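Long-range contacts in putative translational inhibitor protein (Yersinia pestis, PDB 5V4D), which is of unknown function but belongs to the Rid (YjgF-like) family, whose members include enamine/imine deaminases: residues 47-52 / 117-122; 55-60 / 92-97. One frame throughout, in Å; residues are numbered along the deposited sequence.

Contact 1 (47-52 / 117-122); sequences NDIEKQ and GALVEI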
# COMPACT_ATOMS: atom_id res chain seq x y z
N ASN A 47 24.04 -3.14 8.82
CA ASN A 47 23.73 -2.75 7.44
C ASN A 47 24.06 -3.89 6.47
O ASN A 47 25.04 -3.85 5.70
CB ASN A 47 24.51 -1.45 7.13
CG ASN A 47 24.16 -0.84 5.80
OD1 ASN A 47 25.05 -0.62 4.97
ND2 ASN A 47 22.89 -0.53 5.59
N ASP A 48 23.23 -4.92 6.51
CA ASP A 48 23.39 -6.16 5.75
C ASP A 48 21.98 -6.61 5.38
O ASP A 48 21.15 -6.83 6.27
CB ASP A 48 24.11 -7.18 6.64
CG ASP A 48 24.20 -8.59 6.06
OD1 ASP A 48 25.28 -9.23 6.25
OD2 ASP A 48 23.25 -9.15 5.53
N ILE A 49 21.67 -6.66 4.07
CA ILE A 49 20.29 -6.91 3.65
C ILE A 49 19.78 -8.26 4.17
O ILE A 49 18.61 -8.38 4.50
CB ILE A 49 20.16 -6.78 2.12
CG1 ILE A 49 18.69 -6.92 1.69
CG2 ILE A 49 21.02 -7.83 1.36
CD1 ILE A 49 17.82 -5.69 2.10
N GLU A 50 20.65 -9.28 4.24
CA GLU A 50 20.19 -10.60 4.71
C GLU A 50 19.83 -10.56 6.19
O GLU A 50 18.75 -11.02 6.59
CB GLU A 50 21.25 -11.67 4.41
CG GLU A 50 21.49 -11.79 2.90
CD GLU A 50 22.49 -12.86 2.48
OE1 GLU A 50 22.95 -12.80 1.31
OE2 GLU A 50 22.82 -13.75 3.31
N LYS A 51 20.72 -10.01 7.02
CA LYS A 51 20.42 -9.91 8.45
C LYS A 51 19.17 -9.07 8.69
O LYS A 51 18.34 -9.40 9.56
CB LYS A 51 21.62 -9.33 9.19
CG LYS A 51 22.77 -10.33 9.28
CD LYS A 51 23.99 -9.67 9.89
CE LYS A 51 25.19 -10.64 9.92
NZ LYS A 51 26.38 -9.92 10.45
N GLN A 52 19.00 -8.00 7.90
CA GLN A 52 17.86 -7.12 8.12
C GLN A 52 16.56 -7.79 7.70
O GLN A 52 15.54 -7.65 8.40
CB GLN A 52 18.04 -5.78 7.38
CG GLN A 52 19.15 -4.93 8.01
CD GLN A 52 19.09 -3.48 7.61
OE1 GLN A 52 18.23 -3.05 6.84
NE2 GLN A 52 20.00 -2.69 8.17
N GLY A 117 17.11 4.50 8.60
CA GLY A 117 18.10 4.13 7.62
C GLY A 117 18.03 2.68 7.25
O GLY A 117 19.00 2.16 6.70
N ALA A 118 16.90 2.03 7.51
CA ALA A 118 16.72 0.61 7.16
C ALA A 118 16.86 0.37 5.65
O ALA A 118 16.58 1.24 4.82
CB ALA A 118 15.34 0.13 7.59
N LEU A 119 17.27 -0.85 5.30
CA LEU A 119 17.34 -1.25 3.89
C LEU A 119 16.04 -1.84 3.36
O LEU A 119 15.86 -1.99 2.12
CB LEU A 119 18.43 -2.32 3.68
CG LEU A 119 19.85 -1.89 4.09
CD1 LEU A 119 20.79 -3.11 4.00
CD2 LEU A 119 20.36 -0.75 3.20
N VAL A 120 15.17 -2.28 4.26
CA VAL A 120 13.97 -2.98 3.86
C VAL A 120 12.92 -2.76 4.94
O VAL A 120 13.25 -2.69 6.13
CB VAL A 120 14.26 -4.49 3.60
CG1 VAL A 120 14.90 -5.20 4.84
CG2 VAL A 120 13.00 -5.23 3.13
N GLU A 121 11.65 -2.69 4.52
CA GLU A 121 10.49 -2.61 5.39
C GLU A 121 9.41 -3.48 4.79
O GLU A 121 9.17 -3.38 3.58
CB GLU A 121 9.99 -1.16 5.54
CG GLU A 121 8.82 -1.04 6.53
CD GLU A 121 8.31 0.39 6.67
OE1 GLU A 121 7.10 0.61 6.89
OE2 GLU A 121 9.12 1.31 6.45
N ILE A 122 8.79 -4.36 5.58
CA ILE A 122 7.76 -5.24 5.00
C ILE A 122 6.47 -5.04 5.77
O ILE A 122 6.45 -5.16 7.01
CB ILE A 122 8.20 -6.71 5.01
CG1 ILE A 122 9.44 -6.84 4.13
CG2 ILE A 122 7.08 -7.61 4.43
CD1 ILE A 122 9.95 -8.30 4.08
O HOH W 1 20.79 0.02 7.29

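Contact 2 (55-60 / 92-97); sequences QVLKNI and DIYADY. With CA (calcium ion), chain H.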
# COMPACT_ATOMS: atom_id res chain seq x y z
N GLN A 55 15.55 -10.11 10.45
CA GLN A 55 14.99 -9.40 11.60
C GLN A 55 13.55 -8.97 11.32
O GLN A 55 12.68 -9.12 12.18
CB GLN A 55 15.88 -8.20 11.97
CG GLN A 55 15.38 -7.55 13.22
CD GLN A 55 15.63 -8.43 14.43
OE1 GLN A 55 16.77 -8.83 14.66
NE2 GLN A 55 14.58 -8.83 15.12
N VAL A 56 13.28 -8.47 10.10
CA VAL A 56 11.94 -7.99 9.78
C VAL A 56 10.95 -9.14 9.84
O VAL A 56 9.85 -9.00 10.37
CB VAL A 56 11.96 -7.34 8.39
CG1 VAL A 56 10.54 -7.21 7.80
CG2 VAL A 56 12.69 -5.99 8.47
N LEU A 57 11.33 -10.29 9.29
CA LEU A 57 10.40 -11.42 9.26
C LEU A 57 10.15 -11.95 10.67
O LEU A 57 9.04 -12.38 10.98
CB LEU A 57 10.94 -12.52 8.33
CG LEU A 57 10.98 -12.01 6.90
CD1 LEU A 57 11.76 -13.04 6.09
CD2 LEU A 57 9.59 -11.80 6.34
N LYS A 58 11.18 -11.95 11.53
CA LYS A 58 10.96 -12.36 12.93
C LYS A 58 10.05 -11.38 13.65
O LYS A 58 9.22 -11.79 14.49
CB LYS A 58 12.31 -12.47 13.68
CG LYS A 58 13.15 -13.70 13.29
CD LYS A 58 12.46 -15.03 13.65
CE LYS A 58 12.22 -15.19 15.15
NZ LYS A 58 11.58 -16.53 15.53
N ASN A 59 10.19 -10.08 13.36
CA ASN A 59 9.32 -9.08 13.99
C ASN A 59 7.87 -9.27 13.54
O ASN A 59 6.95 -9.22 14.36
CB ASN A 59 9.80 -7.66 13.64
CG ASN A 59 11.14 -7.32 14.27
OD1 ASN A 59 11.59 -8.03 15.15
ND2 ASN A 59 11.75 -6.22 13.84
N ILE A 60 7.67 -9.52 12.25
CA ILE A 60 6.33 -9.84 11.76
C ILE A 60 5.78 -11.08 12.45
O ILE A 60 4.63 -11.09 12.89
CB ILE A 60 6.35 -10.05 10.23
CG1 ILE A 60 6.58 -8.71 9.52
CG2 ILE A 60 5.04 -10.77 9.75
CD1 ILE A 60 6.99 -8.87 8.00
N ASP A 92 15.23 -14.59 -1.26
CA ASP A 92 15.79 -15.88 -0.86
C ASP A 92 15.41 -16.22 0.57
O ASP A 92 15.14 -17.39 0.89
CB ASP A 92 17.31 -15.84 -1.03
CG ASP A 92 17.91 -17.20 -1.26
OD1 ASP A 92 17.17 -18.25 -1.25
OD2 ASP A 92 19.15 -17.19 -1.45
N ILE A 93 15.38 -15.22 1.45
CA ILE A 93 15.04 -15.44 2.86
C ILE A 93 13.53 -15.40 3.10
O ILE A 93 12.98 -16.15 3.92
CB ILE A 93 15.78 -14.39 3.70
CG1 ILE A 93 17.30 -14.61 3.60
CG2 ILE A 93 15.27 -14.38 5.20
CD1 ILE A 93 18.13 -13.41 4.11
N TYR A 94 12.85 -14.47 2.44
CA TYR A 94 11.40 -14.40 2.52
C TYR A 94 10.77 -15.72 2.13
O TYR A 94 9.81 -16.18 2.76
CB TYR A 94 10.96 -13.26 1.61
CG TYR A 94 9.50 -12.93 1.46
CD1 TYR A 94 8.99 -11.75 2.03
CD2 TYR A 94 8.67 -13.70 0.65
CE1 TYR A 94 7.67 -11.41 1.84
CE2 TYR A 94 7.35 -13.36 0.47
CZ TYR A 94 6.87 -12.21 1.06
OH TYR A 94 5.54 -11.88 0.87
N ALA A 95 11.31 -16.37 1.10
CA ALA A 95 10.79 -17.67 0.68
C ALA A 95 10.93 -18.70 1.79
O ALA A 95 10.03 -19.52 1.98
CB ALA A 95 11.54 -18.13 -0.57
N ASP A 96 12.07 -18.70 2.48
CA ASP A 96 12.29 -19.62 3.59
C ASP A 96 11.19 -19.47 4.62
O ASP A 96 10.63 -20.46 5.12
CB ASP A 96 13.64 -19.37 4.25
CG ASP A 96 14.85 -19.52 3.31
OD1 ASP A 96 14.72 -20.03 2.18
OD2 ASP A 96 15.94 -19.10 3.78
N TYR A 97 10.88 -18.22 4.96
CA TYR A 97 9.87 -17.95 5.99
C TYR A 97 8.52 -18.47 5.56
O TYR A 97 7.76 -19.04 6.37
CB TYR A 97 9.80 -16.42 6.21
CG TYR A 97 8.79 -16.00 7.25
CD1 TYR A 97 8.99 -16.31 8.61
CD2 TYR A 97 7.64 -15.29 6.88
CE1 TYR A 97 8.05 -15.92 9.58
CE2 TYR A 97 6.72 -14.88 7.83
CZ TYR A 97 6.93 -15.20 9.18
OH TYR A 97 5.98 -14.81 10.11
CA CA H . 16.10 -19.63 0.30
O HOH W 2 17.78 -18.93 1.85

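Contact 1 (47-52 / 117-122)
Gln52 and Leu119 make the one direct hydrogen bond between 47-52 and 117-122. Leu119 N donates to Gln52 OE1 at 2.9 Å. The donor lies in the carbonyl plane, and N-H...O is fairly straight at 160°. Gln52 runs extended beyond CG, which carries its amide up to the Leu119 backbone. The amide is held at both ends, since NE2 donates to Glu46 O and to a water. That water stands 2.8 Å from Asn47 ND2 and also donates to Gly117 O, so it ties the two segments together a second time.

The chain here enters strand 120-127 of the YjgF-like alpha-beta fold, beside the first turn of helix 49-66. Asp48 is the N-cap of this helix. Its OD2 accepts from Lys51 N, from above the carboxylate plane, and weakly from Glu50 N.

The methyls of Leu119 lie against polar groups. Leu119 CD2 is 3.5 Å from Asn47 ND2, the two side chains crossing at about a right angle. Leu119 CD1 sits 3.7 Å from Ile49 N.

The apolar packing belongs to Ile49. Ile49 CD1 meets Leu119 CB at 3.8 Å. It also touches Val120 CG1.

Contact 2 (55-60 / 92-97)
Leu57 is the main bump of this contact. It projects from helix 55-60 into a hollow formed by Ile93, Tyr94 and Tyr97, three residues on one side of helix 92-97. Leu57 CD1 lies 3.8 Å from Tyr94 CA, against the helix backbone itself. It also touches Ile93 CG2 and Tyr97 CB. The other methyl turns to the two rings. Leu57 CD2 lies 4.0 Å from Tyr97 CD2. It approaches the Tyr94 ring obliquely.

Tyr97 is the bump in the other direction. With its CG anti to the backbone N (chi1 -180°), the ring reaches back along Leu57 to helix 49-66. Leu57 CB sits over one face of the Tyr97 ring, 4.2 Å above the plane and offset toward the rim. The hydroxyl end arrives beside Ile60, with Tyr97 OH 4.2 Å from Ile60 CG2.

The two helix segments run nearly parallel, at 27°, with their axes 10.6 Å apart. They pack side by side on the same face of the sheet in this YjgF-like fold. Ile60 and Tyr94 both touch Ile122 of strand 120-127. The Tyr94 side chain also packs on Pro18 of a neighbouring subunit of the three-chain assembly.

Calcium binds on the outer side of helix 92-97. Asp92 OD1 lies 2.3 Å from the calcium ion. Asp96 OD1, Asp92 O, a water and two atoms from elsewhere are further ligands. The same water donates to Asp96 OD2, and the calcium probably offsets the aspartate charge. No hydrogen bond joins the two segments themselves, so between them shape and apolar burial do the holding. Just past 55-60, Tyr97 OH hydrogen-bonds Asp61 OD1 and so ties the two helices, while Tyr94 OH pairs with Thr77 OG1 of the sheet.

Both contacts use helix 49-66: contact 1 its first turn, contact 2 its middle. Contact 2 is the buried one, its centre about 8 Å from the centre of the chain, against about 11 Å for the partly buried contact 1. Contact 1 joins the helix to the start of a strand and mixes polar, water-mediated and apolar links. Contact 2 joins helix to helix by apolar packing, with its metal chemistry kept to the outer side. Along the chain, contact 2 is nested within the loop closed by contact 1. They meet directly: Ile122 CB lies 3.7 Å from Val56 CG1, and Ile93 CD1 packs against Glu50 O.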